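Local atomic coordinates of cytidylyltransferase (Leptospira borgpetersenii serovar Hardjo-bovis, PDB entry 6OEW), a protein that probably transfers a nucleotidyl group, most likely cytidylyl from CTP, in a metal-dependent reaction, as in other members of the cytidylyltransferase family. Residues A[66-69]-A[70-74]; A[201-204]-A[205-208]; A[57-61]-A[62-66]; A[163-166]-A[167-170]; A[221-224]-A[225-228]. All coordinates share one frame; numbering follows the deposited sequence.

Contact 1. Residues A[66-69]-A[70-74]; sequences KTEE and IAKKN
Ile-70, Ala-71, Lys-72 and Lys-73 each give their backbone N-H to the carbonyl four residues back, on Lys-66, Thr-67, Glu-68 and Glu-69, so the whole stretch is two turns of regular alpha-helix. The straightest of these i to i+4 bonds is Ala-71 N to Thr-67 O, 3.0 Å with 170° at the hydrogen. On one flank Glu-68 and Lys-72 run side by side in the same direction. The extended glutamate brings Glu-68 OE2 to 3.5 Å from Lys-72 NZ, a salt bridge, while its OE1 pairs with Arg-80. Further round, Lys-66 is bent at chi2 (59°), which swings NZ over the carboxylate of Glu-69; Lys-66 NZ meets Glu-69 OE2 from above the plane at 2.8 Å. The same lysine lays Lys-66 CE 4.1 Å from Ile-70 CD1. At the C-terminal end Asn-74 leaves helical geometry and turns its ND2 back to Ile-70 O (2.9 Å), an oxygen that also accepts from Asn-74 N on the opposite face of its plane. Helix 65-73 is the crossover of a beta-alpha-beta unit: Thr-67 and Ala-71 pack on Val-56 of strand 54-59, and Ile-70 on Leu-38 of helix 37-45.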
loop_
_atom_site.group_PDB
_atom_site.type_symbol
_atom_site.label_atom_id
_atom_site.label_comp_id
_atom_site.label_asym_id
_atom_site.label_seq_id
_atom_site.Cartn_x
_atom_site.Cartn_y
_atom_site.Cartn_z
ATOM N N LYS A 66 19.327 -1.759 -0.867
ATOM C CA LYS A 66 18.880 -0.372 -0.818
ATOM C C LYS A 66 17.534 -0.262 -0.109
ATOM O O LYS A 66 17.340 0.621 0.733
ATOM C CB LYS A 66 18.805 0.198 -2.236
ATOM C CG LYS A 66 18.450 1.678 -2.300
ATOM C CD LYS A 66 19.470 2.508 -1.550
ATOM C CE LYS A 66 19.080 3.973 -1.540
ATOM N NZ LYS A 66 19.856 4.753 -0.533
ATOM N N THR A 67 16.598 -1.159 -0.436
ATOM C CA THR A 67 15.290 -1.187 0.232
ATOM C C THR A 67 15.444 -1.431 1.726
ATOM O O THR A 67 14.823 -0.738 2.550
ATOM C CB THR A 67 14.413 -2.267 -0.421
ATOM O OG1 THR A 67 14.549 -2.172 -1.855
ATOM C CG2 THR A 67 12.908 -2.109 -0.044
ATOM N N GLU A 68 16.269 -2.410 2.101
ATOM C CA GLU A 68 16.531 -2.630 3.518
ATOM C C GLU A 68 17.120 -1.378 4.163
ATOM O O GLU A 68 16.725 -0.999 5.278
ATOM C CB GLU A 68 17.457 -3.835 3.696
ATOM C CG GLU A 68 17.839 -4.103 5.134
ATOM C CD GLU A 68 18.848 -5.210 5.277
ATOM O OE1 GLU A 68 19.264 -5.791 4.242
ATOM O OE2 GLU A 68 19.241 -5.494 6.425
ATOM N N GLU A 69 18.038 -0.701 3.461
ATOM C CA GLU A 69 18.677 0.495 4.009
ATOM C C GLU A 69 17.655 1.594 4.279
ATOM O O GLU A 69 17.698 2.259 5.326
ATOM C CB GLU A 69 19.755 1.014 3.058
ATOM C CG GLU A 69 20.137 2.473 3.319
ATOM C CD GLU A 69 21.025 3.082 2.223
ATOM O OE1 GLU A 69 21.763 2.330 1.549
ATOM O OE2 GLU A 69 20.973 4.318 2.038
ATOM N N ILE A 70 16.741 1.807 3.333
ATOM C CA ILE A 70 15.715 2.828 3.491
ATOM C C ILE A 70 14.803 2.481 4.666
ATOM O O ILE A 70 14.514 3.333 5.519
ATOM C CB ILE A 70 14.926 2.992 2.177
ATOM C CG1 ILE A 70 15.798 3.631 1.087
ATOM C CG2 ILE A 70 13.630 3.798 2.397
ATOM C CD1 ILE A 70 15.160 3.576 -0.292
ATOM N N ALA A 71 14.373 1.216 4.758
ATOM C CA ALA A 71 13.529 0.811 5.878
ATOM C C ALA A 71 14.249 0.995 7.204
ATOM O O ALA A 71 13.653 1.459 8.186
ATOM C CB ALA A 71 13.086 -0.643 5.710
ATOM N N LYS A 72 15.535 0.634 7.259
ATOM C CA LYS A 72 16.266 0.724 8.519
ATOM C C LYS A 72 16.458 2.174 8.940
ATOM O O LYS A 72 16.391 2.486 10.135
ATOM C CB LYS A 72 17.616 0.006 8.418
ATOM C CG LYS A 72 17.522 -1.489 8.710
ATOM C CD LYS A 72 18.806 -2.035 9.318
ATOM C CE LYS A 72 19.566 -2.902 8.335
ATOM N NZ LYS A 72 20.639 -3.679 9.026
ATOM N N LYS A 73 16.706 3.064 7.972
ATOM C CA LYS A 73 16.852 4.487 8.256
ATOM C C LYS A 73 15.596 5.035 8.913
ATOM O O LYS A 73 15.670 5.950 9.745
ATOM C CB LYS A 73 17.158 5.241 6.954
ATOM C CG LYS A 73 17.242 6.760 7.060
ATOM C CD LYS A 73 17.228 7.403 5.667
ATOM C CE LYS A 73 17.281 8.925 5.724
ATOM N NZ LYS A 73 18.625 9.417 6.136
ATOM N N ASN A 74 14.446 4.465 8.574
ATOM C CA ASN A 74 13.159 4.874 9.109
ATOM C C ASN A 74 12.717 4.042 10.306
ATOM O O ASN A 74 11.571 4.166 10.739
ATOM C CB ASN A 74 12.107 4.802 8.002
ATOM C CG ASN A 74 12.222 5.937 7.029
ATOM O OD1 ASN A 74 11.672 7.010 7.261
ATOM N ND2 ASN A 74 12.946 5.720 5.937
#

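Contact 2. Residues A[201-204]-A[205-208]; sequences IDTI and EDYE
Thr-203 and Asp-206 close the N-terminal end of helix 204-214, whose first turn is set by Tyr-207 N bonding to Thr-203 O at 3.1 Å and Glu-208 N to Ile-204 O. The two side chains cross and exchange bonds with each other's backbone, a capping box. Thr-203 holds OG1 between its own N and carbonyl carbon (chi1 62°), where Thr-203 OG1 accepts from Asp-206 N at 3.1 Å. In return Asp-206 sends its carboxylate back to the loop. Asp-206 OD2 takes the N-H of Asp-202 N on its anti lone pair, 2.8 Å away, and that of Thr-203 N weakly at 3.3 Å. The other oxygen, OD1, accepts from Asn-240 and from a water that also bonds to Thr-203 OG1. A second water donates to both Asp-206 OD2, at 2.6 Å, and Asp-202 OD2, bridging two carboxylate oxygens that lie 4.5 Å apart. On the apolar side Ile-201 runs alongside Tyr-207, with Ile-201 CD1 3.7 Å from Tyr-207 CB; the tyrosine OH bonds to Pro-31 O. Ile-201 shares a backbone hydrogen bond with Asp-108, a magnesium-binding residue of this protein, and the Asp-202 side chain, salt-bridged through OD1 to Lys-27, is about 4 Å from a bound magnesium ion. At the helix start and among N-H donors, the Asp-206 carboxylate is probably stabilised as the anion, and its bonds to Asp-202 N and Thr-203 N are consistent with a fixed loop beside the metal site.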
loop_
_atom_site.group_PDB
_atom_site.type_symbol
_atom_site.label_atom_id
_atom_site.label_comp_id
_atom_site.label_asym_id
_atom_site.label_seq_id
_atom_site.Cartn_x
_atom_site.Cartn_y
_atom_site.Cartn_z
ATOM N N ILE A 201 3.021 5.665 -8.262
ATOM C CA ILE A 201 4.235 5.964 -9.029
ATOM C C ILE A 201 4.609 4.738 -9.856
ATOM O O ILE A 201 5.049 3.704 -9.330
ATOM C CB ILE A 201 5.396 6.436 -8.139
ATOM C CG1 ILE A 201 6.635 6.676 -9.013
ATOM C CG2 ILE A 201 5.668 5.463 -6.963
ATOM C CD1 ILE A 201 7.549 7.722 -8.470
ATOM N N ASP A 202 4.393 4.858 -11.161
ATOM C CA ASP A 202 4.802 3.881 -12.141
ATOM C C ASP A 202 5.518 4.504 -13.327
ATOM O O ASP A 202 6.137 3.764 -14.093
ATOM C CB ASP A 202 3.597 3.097 -12.666
ATOM C CG ASP A 202 3.018 2.156 -11.635
ATOM O OD1 ASP A 202 3.767 1.279 -11.129
ATOM O OD2 ASP A 202 1.810 2.302 -11.349
ATOM N N THR A 203 5.454 5.826 -13.499
ATOM C CA THR A 203 6.109 6.518 -14.600
ATOM C C THR A 203 6.766 7.787 -14.076
ATOM O O THR A 203 6.491 8.252 -12.957
ATOM C CB THR A 203 5.128 6.910 -15.707
ATOM O OG1 THR A 203 4.166 7.818 -15.153
ATOM C CG2 THR A 203 4.422 5.698 -16.270
ATOM N N ILE A 204 7.606 8.374 -14.930
ATOM C CA ILE A 204 8.232 9.655 -14.619
ATOM C C ILE A 204 7.171 10.739 -14.453
ATOM O O ILE A 204 7.293 11.632 -13.600
ATOM C CB ILE A 204 9.251 10.025 -15.715
ATOM C CG1 ILE A 204 10.489 9.147 -15.597
ATOM C CG2 ILE A 204 9.627 11.495 -15.642
ATOM C CD1 ILE A 204 11.071 9.149 -14.225
ATOM N N GLU A 205 6.117 10.681 -15.274
ATOM C CA GLU A 205 5.026 11.644 -15.174
ATOM C C GLU A 205 4.298 11.516 -13.829
ATOM O O GLU A 205 3.853 12.521 -13.253
ATOM C CB GLU A 205 4.057 11.440 -16.339
ATOM C CG GLU A 205 4.631 11.770 -17.719
ATOM C CD GLU A 205 5.669 10.756 -18.224
ATOM O OE1 GLU A 205 5.580 9.555 -17.874
ATOM O OE2 GLU A 205 6.580 11.172 -18.977
ATOM N N ASP A 206 4.152 10.288 -13.318
ATOM C CA ASP A 206 3.588 10.117 -11.976
ATOM C C ASP A 206 4.452 10.828 -10.949
ATOM O O ASP A 206 3.952 11.532 -10.059
ATOM C CB ASP A 206 3.514 8.637 -11.602
ATOM C CG ASP A 206 2.428 7.878 -12.333
ATOM O OD1 ASP A 206 1.502 8.490 -12.900
ATOM O OD2 ASP A 206 2.519 6.635 -12.333
ATOM N N TYR A 207 5.761 10.583 -11.033
ATOM C CA TYR A 207 6.749 11.186 -10.153
ATOM C C TYR A 207 6.646 12.704 -10.159
ATOM O O TYR A 207 6.690 13.338 -9.100
ATOM C CB TYR A 207 8.142 10.727 -10.603
ATOM C CG TYR A 207 9.326 11.187 -9.776
ATOM C CD1 TYR A 207 9.329 11.075 -8.378
ATOM C CD2 TYR A 207 10.456 11.688 -10.395
ATOM C CE1 TYR A 207 10.446 11.493 -7.630
ATOM C CE2 TYR A 207 11.562 12.086 -9.674
ATOM C CZ TYR A 207 11.563 11.987 -8.293
ATOM O OH TYR A 207 12.691 12.412 -7.605
ATOM N N GLU A 208 6.581 13.310 -11.348
ATOM C CA GLU A 208 6.480 14.764 -11.447
ATOM C C GLU A 208 5.207 15.264 -10.777
ATOM O O GLU A 208 5.212 16.288 -10.084
ATOM C CB GLU A 208 6.492 15.192 -12.916
ATOM C CG GLU A 208 7.756 14.801 -13.696
ATOM C CD GLU A 208 7.655 15.080 -15.197
ATOM O OE1 GLU A 208 6.537 15.280 -15.717
ATOM O OE2 GLU A 208 8.705 15.098 -15.862
HETATM O O HOH W 1 0.651 4.879 -12.284
HETATM O O HOH W 2 1.414 7.224 -15.481
#

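Contact 3. Residues A[57-61]-A[62-66]; sequences LTTEE and NIDDK
Thr-59 OG1 and Asp-64 OD2 meet at 2.7 Å across the turn that follows strand 54-59. The hydroxyl gives its proton to the carboxylate, on the anti lone pair of OD2, and the two side chains cross at about a right angle. Thr-59 OG1 also accepts from Glu-61 N at 2.9 Å, an ST turn, so this one oxygen serves as donor and acceptor at once. With chi1 at 87° it sits between its own backbone N and carbonyl carbon, within reach of both partners. The other oxygen of Asp-64 also has partners: OD1 accepts from Met-19 N and from Thr-67 OG1, so the buried carboxylate is gripped by the turn, by the loop at Met-19 and by the first turn of the helix. Strand 54-59 and helix 65-73 are the first two elements of a beta-alpha-beta unit completed by strand 77-81, and Asp-64 sits in the turn that leads from the strand into the helix. Asp-64 N goes to Glu-61 O at 2.9 Å, arriving 46° above the carbonyl plane. Asp-65 N to Asn-62 O, 3.0 Å, and Lys-66 N to Ile-63 O then carry the turn onward into the helix. Thr-58 slides past Asp-64 in the opposite direction, Thr-58 OG1 lying 3.2 Å from Asp-64 CG; that hydroxyl bonds instead to Ala-17 O. On the neighbouring strand Arg-80 gives NE to Thr-59 O and pairs through NH1 with Asp-65 OD1.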
loop_
_atom_site.group_PDB
_atom_site.type_symbol
_atom_site.label_atom_id
_atom_site.label_comp_id
_atom_site.label_asym_id
_atom_site.label_seq_id
_atom_site.Cartn_x
_atom_site.Cartn_y
_atom_site.Cartn_z
ATOM N N LEU A 57 8.576 -5.630 3.284
ATOM C CA LEU A 57 8.803 -6.960 2.747
ATOM C C LEU A 57 9.455 -6.777 1.383
ATOM O O LEU A 57 8.817 -6.273 0.455
ATOM C CB LEU A 57 7.503 -7.729 2.594
ATOM C CG LEU A 57 6.891 -8.447 3.805
ATOM C CD1 LEU A 57 6.733 -7.487 4.988
ATOM C CD2 LEU A 57 5.567 -9.032 3.364
ATOM N N THR A 58 10.697 -7.231 1.242
ATOM C CA THR A 58 11.385 -7.045 -0.033
ATOM C C THR A 58 12.031 -8.372 -0.437
ATOM O O THR A 58 11.694 -9.421 0.129
ATOM C CB THR A 58 12.392 -5.886 0.085
ATOM O OG1 THR A 58 12.913 -5.537 -1.215
ATOM C CG2 THR A 58 13.540 -6.243 1.041
ATOM N N THR A 59 12.910 -8.372 -1.439
ATOM C CA THR A 59 13.523 -9.612 -1.891
ATOM C C THR A 59 14.908 -9.774 -1.276
ATOM O O THR A 59 15.444 -8.870 -0.634
ATOM C CB THR A 59 13.659 -9.679 -3.425
ATOM O OG1 THR A 59 14.894 -9.063 -3.794
ATOM C CG2 THR A 59 12.504 -8.939 -4.124
ATOM N N GLU A 60 15.497 -10.932 -1.533
ATOM C CA GLU A 60 16.846 -11.262 -1.096
ATOM C C GLU A 60 17.912 -10.843 -2.098
ATOM O O GLU A 60 19.103 -11.083 -1.852
ATOM C CB GLU A 60 16.961 -12.767 -0.843
ATOM C CG GLU A 60 15.953 -13.275 0.203
ATOM C CD GLU A 60 16.190 -14.733 0.580
ATOM O OE1 GLU A 60 15.234 -15.544 0.528
ATOM O OE2 GLU A 60 17.336 -15.062 0.931
ATOM N N GLU A 61 17.513 -10.241 -3.212
ATOM C CA GLU A 61 18.487 -9.840 -4.216
ATOM C C GLU A 61 19.315 -8.665 -3.707
ATOM O O GLU A 61 18.839 -7.818 -2.943
ATOM C CB GLU A 61 17.782 -9.496 -5.526
ATOM C CG GLU A 61 17.163 -10.732 -6.176
ATOM C CD GLU A 61 16.420 -10.435 -7.461
ATOM O OE1 GLU A 61 16.569 -9.326 -8.018
ATOM O OE2 GLU A 61 15.684 -11.334 -7.921
ATOM N N ASN A 62 20.582 -8.637 -4.136
ATOM C CA ASN A 62 21.523 -7.624 -3.657
ATOM C C ASN A 62 21.006 -6.203 -3.868
ATOM O O ASN A 62 21.277 -5.320 -3.043
ATOM C CB ASN A 62 22.879 -7.810 -4.344
ATOM C CG ASN A 62 23.662 -8.990 -3.764
ATOM O OD1 ASN A 62 23.531 -9.323 -2.579
ATOM N ND2 ASN A 62 24.469 -9.622 -4.593
ATOM N N ILE A 63 20.248 -5.962 -4.938
ATOM C CA ILE A 63 19.810 -4.598 -5.210
ATOM C C ILE A 63 18.899 -4.102 -4.103
ATOM O O ILE A 63 18.807 -2.896 -3.854
ATOM C CB ILE A 63 19.119 -4.489 -6.586
ATOM C CG1 ILE A 63 18.785 -3.028 -6.878
ATOM C CG2 ILE A 63 17.858 -5.340 -6.641
ATOM C CD1 ILE A 63 19.197 -2.571 -8.187
ATOM N N ASP A 64 18.235 -5.011 -3.414
ATOM C CA ASP A 64 17.291 -4.609 -2.389
ATOM C C ASP A 64 17.956 -4.403 -1.041
ATOM O O ASP A 64 17.254 -4.163 -0.045
ATOM C CB ASP A 64 16.168 -5.629 -2.311
ATOM C CG ASP A 64 15.157 -5.432 -3.426
ATOM O OD1 ASP A 64 14.750 -4.269 -3.653
ATOM O OD2 ASP A 64 14.786 -6.418 -4.076
ATOM N N ASP A 65 19.289 -4.498 -0.983
ATOM C CA ASP A 65 20.010 -3.884 0.122
ATOM C C ASP A 65 19.603 -2.421 0.258
ATOM O O ASP A 65 19.529 -1.892 1.374
ATOM C CB ASP A 65 21.526 -3.991 -0.088
ATOM C CG ASP A 65 22.041 -5.431 -0.043
ATOM O OD1 ASP A 65 21.239 -6.384 0.116
ATOM O OD2 ASP A 65 23.266 -5.605 -0.198
ATOM N N LYS A 66 19.327 -1.759 -0.867
ATOM C CA LYS A 66 18.880 -0.372 -0.818
ATOM C C LYS A 66 17.534 -0.262 -0.109
ATOM O O LYS A 66 17.340 0.621 0.733
ATOM C CB LYS A 66 18.805 0.198 -2.236
ATOM C CG LYS A 66 18.450 1.678 -2.300
ATOM C CD LYS A 66 19.470 2.508 -1.550
ATOM C CE LYS A 66 19.080 3.973 -1.540
ATOM N NZ LYS A 66 19.856 4.753 -0.533
#

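Contact 4. Residues A[163-166]-A[167-170]; sequences CRLP and YERE
Glu-168 and Arg-169 reach back from the first turn of helix 166-171 to the loop 163-166, with Leu-165 at the N-cap position and Pro-166 as the first helical residue. Glu-168 OE1 accepts from Leu-165 N at 3.2 Å, on its anti side and 29° out of the carboxylate plane. Glu-168 OE1 also lies 3.3 Å from Cys-163 CB and close to Leu-165 CB, so the end of the glutamate is lodged among loop atoms. Arg-169 bends at chi2 (-64°) and chi3, which turns its guanidinium back to the loop, where Arg-169 NH1 bonds to Cys-163 O at 3.0 Å, nearly straight at 167°. The carbonyl oxygen lies in the guanidinium plane and the nitrogen in the carbonyl plane. Backbone bonds from Arg-169 N to Leu-165 O and from Glu-170 N to Pro-166 O make up the helix turn itself. Farther out, Arg-169 is positioned by two acids, Asp-85 at NE and Asp-160 at NH2, which link this surface turn to helix 153-162 and to the loop before helix 86-96. They probably offset the charge of Arg-169, which would make the approach of Arg-164 NH1, 3.8 Å from Arg-169 NH1, easier to bear. Tyr-175 of helix 174-178 packs on Cys-163 and Glu-168. A water takes the N-H of Arg-164 N at 2.9 Å and donates to Glu-168 OE1 at 2.8 Å.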
loop_
_atom_site.group_PDB
_atom_site.type_symbol
_atom_site.label_atom_id
_atom_site.label_comp_id
_atom_site.label_asym_id
_atom_site.label_seq_id
_atom_site.Cartn_x
_atom_site.Cartn_y
_atom_site.Cartn_z
ATOM N N CYS A 163 -4.146 -21.371 -4.530
ATOM C CA CYS A 163 -3.659 -20.728 -5.751
ATOM C C CYS A 163 -2.327 -21.298 -6.213
ATOM O O CYS A 163 -1.344 -21.292 -5.464
ATOM C CB CYS A 163 -3.512 -19.231 -5.546
ATOM S SG CYS A 163 -5.054 -18.439 -5.119
ATOM N N ARG A 164 -2.297 -21.736 -7.474
ATOM C CA ARG A 164 -1.108 -22.269 -8.106
ATOM C C ARG A 164 -0.633 -21.436 -9.287
ATOM O O ARG A 164 0.496 -21.629 -9.738
ATOM C CB ARG A 164 -1.357 -23.707 -8.586
ATOM C CG ARG A 164 -1.724 -24.709 -7.491
ATOM C CD ARG A 164 -0.499 -25.253 -6.758
ATOM N NE ARG A 164 -0.281 -24.556 -5.497
ATOM C CZ ARG A 164 -0.944 -24.826 -4.374
ATOM N NH1 ARG A 164 -0.690 -24.139 -3.266
ATOM N NH2 ARG A 164 -1.864 -25.781 -4.357
ATOM N N LEU A 165 -1.441 -20.530 -9.789
ATOM C CA LEU A 165 -1.035 -19.770 -10.957
ATOM C C LEU A 165 -0.026 -18.693 -10.568
ATOM O O LEU A 165 -0.133 -18.087 -9.497
ATOM C CB LEU A 165 -2.248 -19.137 -11.635
ATOM C CG LEU A 165 -3.135 -20.121 -12.415
ATOM C CD1 LEU A 165 -4.394 -19.428 -12.898
ATOM C CD2 LEU A 165 -2.386 -20.740 -13.600
ATOM N N PRO A 166 0.975 -18.453 -11.413
ATOM C CA PRO A 166 1.963 -17.415 -11.085
ATOM C C PRO A 166 1.347 -16.036 -10.914
ATOM O O PRO A 166 1.757 -15.286 -10.021
ATOM C CB PRO A 166 2.933 -17.494 -12.279
ATOM C CG PRO A 166 2.818 -18.920 -12.745
ATOM C CD PRO A 166 1.376 -19.262 -12.581
ATOM N N TYR A 167 0.367 -15.675 -11.743
ATOM C CA TYR A 167 -0.325 -14.405 -11.546
ATOM C C TYR A 167 -0.943 -14.318 -10.145
ATOM O O TYR A 167 -0.894 -13.261 -9.502
ATOM C CB TYR A 167 -1.396 -14.240 -12.622
ATOM C CG TYR A 167 -2.122 -12.918 -12.610
ATOM C CD1 TYR A 167 -1.552 -11.781 -13.177
ATOM C CD2 TYR A 167 -3.393 -12.805 -12.054
ATOM C CE1 TYR A 167 -2.222 -10.558 -13.167
ATOM C CE2 TYR A 167 -4.069 -11.596 -12.061
ATOM C CZ TYR A 167 -3.477 -10.478 -12.626
ATOM O OH TYR A 167 -4.149 -9.275 -12.627
ATOM N N GLU A 168 -1.513 -15.422 -9.653
ATOM C CA GLU A 168 -2.121 -15.423 -8.320
ATOM C C GLU A 168 -1.066 -15.298 -7.224
ATOM O O GLU A 168 -1.253 -14.555 -6.250
ATOM C CB GLU A 168 -2.938 -16.701 -8.122
ATOM C CG GLU A 168 -4.197 -16.763 -8.933
ATOM C CD GLU A 168 -4.845 -18.138 -8.920
ATOM O OE1 GLU A 168 -4.135 -19.156 -8.736
ATOM O OE2 GLU A 168 -6.073 -18.211 -9.108
ATOM N N ARG A 169 0.036 -16.048 -7.346
ATOM C CA ARG A 169 1.102 -15.990 -6.348
ATOM C C ARG A 169 1.748 -14.610 -6.294
ATOM O O ARG A 169 2.185 -14.163 -5.224
ATOM C CB ARG A 169 2.172 -17.051 -6.650
ATOM C CG ARG A 169 1.658 -18.476 -6.878
ATOM C CD ARG A 169 0.987 -19.087 -5.641
ATOM N NE ARG A 169 1.808 -19.030 -4.431
ATOM C CZ ARG A 169 1.539 -19.693 -3.300
ATOM N NH1 ARG A 169 0.476 -20.499 -3.213
ATOM N NH2 ARG A 169 2.346 -19.559 -2.251
ATOM N N GLU A 170 1.824 -13.923 -7.434
ATOM C CA GLU A 170 2.470 -12.615 -7.457
ATOM C C GLU A 170 1.571 -11.510 -6.913
ATOM O O GLU A 170 2.056 -10.603 -6.220
ATOM C CB GLU A 170 2.947 -12.285 -8.890
ATOM C CG GLU A 170 3.316 -10.797 -9.058
ATOM C CD GLU A 170 3.931 -10.448 -10.412
ATOM O OE1 GLU A 170 3.873 -11.278 -11.346
ATOM O OE2 GLU A 170 4.475 -9.328 -10.529
HETATM O O HOH W 3 -4.744 -21.858 -9.001
#

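Contact 5. Residues A[221-224]-A[225-228]; sequences EFSY and VDLI
Ser-223 turns OG between its backbone N and carbonyl carbon (chi1 76°), while Asp-226 carries CG beside its own N (chi1 -59°), and these two settings face the side chains toward each other's backbone. Ser-223 OG accepts from Asp-226 N at 3.1 Å, nearly straight at 169°. Coming back, Asp-226 OD1 accepts from Ser-223 N, also at 3.1 Å, with the N-H arriving from above the carboxylate plane. A water links the pair, donating to Asp-226 OD2 and bonding to Ser-223 OG, so both carboxylate oxygens have partners. Packing is tight beside the serine, where Val-225 CG1 comes to 3.1 Å from Ser-223 OG. The next residue after the serine, Tyr-224, carries its ring anti to the backbone N, where it meets Ile-228, one turn further on. Ile-228 CG1 stands over one face, 3.8 Å from the centroid of the Tyr-224 ring and offset toward the rim: a CH-pi contact. Ile-228 CD1 reaches the same ring at Tyr-224 CE1, 3.6 Å. The tyrosine OH bonds to Ala-143 N, tying the far end of the ring to a loop. Phe-222, just ahead of the cap, touches Leu-227 more loosely, Phe-222 CE1 to Leu-227 CD1 at 4.3 Å, and its ring is also engaged by Phe-217 and Arg-44. In the backbone, Leu-227 N to Ser-223 O and Ile-228 N to Tyr-224 O form the first helical bonds. The reciprocal serine-aspartate pair is a classic capping box, here starting helix 224-233 where it packs against helix 204-214.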
loop_
_atom_site.group_PDB
_atom_site.type_symbol
_atom_site.label_atom_id
_atom_site.label_comp_id
_atom_site.label_asym_id
_atom_site.label_seq_id
_atom_site.Cartn_x
_atom_site.Cartn_y
_atom_site.Cartn_z
ATOM N N GLU A 221 2.214 15.326 7.078
ATOM C CA GLU A 221 1.053 14.902 7.848
ATOM C C GLU A 221 -0.273 15.234 7.165
ATOM O O GLU A 221 -1.330 14.988 7.749
ATOM C CB GLU A 221 1.103 15.537 9.239
ATOM C CG GLU A 221 0.325 14.760 10.285
ATOM C CD GLU A 221 0.415 15.379 11.657
ATOM O OE1 GLU A 221 1.137 16.389 11.804
ATOM O OE2 GLU A 221 -0.234 14.845 12.582
ATOM N N PHE A 222 -0.247 15.756 5.942
ATOM C CA PHE A 222 -1.473 16.176 5.278
ATOM C C PHE A 222 -2.359 14.978 4.966
ATOM O O PHE A 222 -1.879 13.870 4.728
ATOM C CB PHE A 222 -1.149 16.933 3.997
ATOM C CG PHE A 222 -0.296 16.151 3.018
ATOM C CD1 PHE A 222 -0.884 15.323 2.080
ATOM C CD2 PHE A 222 1.090 16.276 3.022
ATOM C CE1 PHE A 222 -0.110 14.608 1.173
ATOM C CE2 PHE A 222 1.869 15.576 2.117
ATOM C CZ PHE A 222 1.267 14.742 1.189
ATOM N N SER A 223 -3.673 15.204 4.975
ATOM C CA SER A 223 -4.606 14.111 4.746
ATOM C C SER A 223 -4.889 13.931 3.252
ATOM O O SER A 223 -4.552 14.775 2.419
ATOM C CB SER A 223 -5.915 14.349 5.500
ATOM O OG SER A 223 -6.674 15.330 4.827
ATOM N N TYR A 224 -5.525 12.799 2.929
ATOM C CA TYR A 224 -5.981 12.541 1.565
ATOM C C TYR A 224 -6.908 13.644 1.071
ATOM O O TYR A 224 -6.719 14.177 -0.026
ATOM C CB TYR A 224 -6.688 11.184 1.487
ATOM C CG TYR A 224 -7.379 10.925 0.158
ATOM C CD1 TYR A 224 -6.634 10.663 -0.999
ATOM C CD2 TYR A 224 -8.773 10.965 0.053
ATOM C CE1 TYR A 224 -7.255 10.428 -2.209
ATOM C CE2 TYR A 224 -9.403 10.731 -1.157
ATOM C CZ TYR A 224 -8.633 10.467 -2.279
ATOM O OH TYR A 224 -9.237 10.237 -3.485
ATOM N N VAL A 225 -7.912 14.011 1.867
ATOM C CA VAL A 225 -8.856 15.029 1.401
ATOM C C VAL A 225 -8.153 16.373 1.186
ATOM O O VAL A 225 -8.436 17.082 0.210
ATOM C CB VAL A 225 -10.063 15.136 2.356
ATOM C CG1 VAL A 225 -9.612 15.260 3.797
ATOM C CG2 VAL A 225 -10.960 16.307 1.952
ATOM N N ASP A 226 -7.207 16.738 2.062
ATOM C CA ASP A 226 -6.430 17.961 1.821
ATOM C C ASP A 226 -5.767 17.919 0.450
ATOM O O ASP A 226 -5.726 18.926 -0.266
ATOM C CB ASP A 226 -5.331 18.153 2.871
ATOM C CG ASP A 226 -5.863 18.250 4.275
ATOM O OD1 ASP A 226 -5.108 17.890 5.210
ATOM O OD2 ASP A 226 -7.024 18.660 4.439
ATOM N N LEU A 227 -5.244 16.750 0.089
ATOM C CA LEU A 227 -4.506 16.556 -1.156
ATOM C C LEU A 227 -5.413 16.714 -2.369
ATOM O O LEU A 227 -5.044 17.372 -3.351
ATOM C CB LEU A 227 -3.862 15.168 -1.137
ATOM C CG LEU A 227 -3.091 14.687 -2.370
ATOM C CD1 LEU A 227 -1.898 15.590 -2.630
ATOM C CD2 LEU A 227 -2.632 13.234 -2.200
ATOM N N ILE A 228 -6.592 16.095 -2.332
ATOM C CA ILE A 228 -7.533 16.243 -3.437
ATOM C C ILE A 228 -7.994 17.689 -3.562
ATOM O O ILE A 228 -8.162 18.204 -4.673
ATOM C CB ILE A 228 -8.723 15.283 -3.266
ATOM C CG1 ILE A 228 -8.224 13.844 -3.094
ATOM C CG2 ILE A 228 -9.679 15.402 -4.451
ATOM C CD1 ILE A 228 -7.341 13.358 -4.235
HETATM O O HOH W 4 -7.960 17.177 6.825
#

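In the fold
From the N terminus, contact 3 comes first, turning the chain from strand 54-59 into helix 65-73. Contact 1 takes over at their shared residue Lys-66 and follows that helix to its end, before strand 77-81; the two touch where Thr-67 CG2 packs on Thr-58 OG1. Contact 4 closes the short loop between helices 153-162 and 166-171. Contact 2 starts helix 204-214 beside the magnesium site, and contact 5 starts the next helix, 224-233. All are local, and none nests within or crosses another. Contact 5 lies across the chain's centre from contacts 3 and 4, with centres about 31 and 35 Å away.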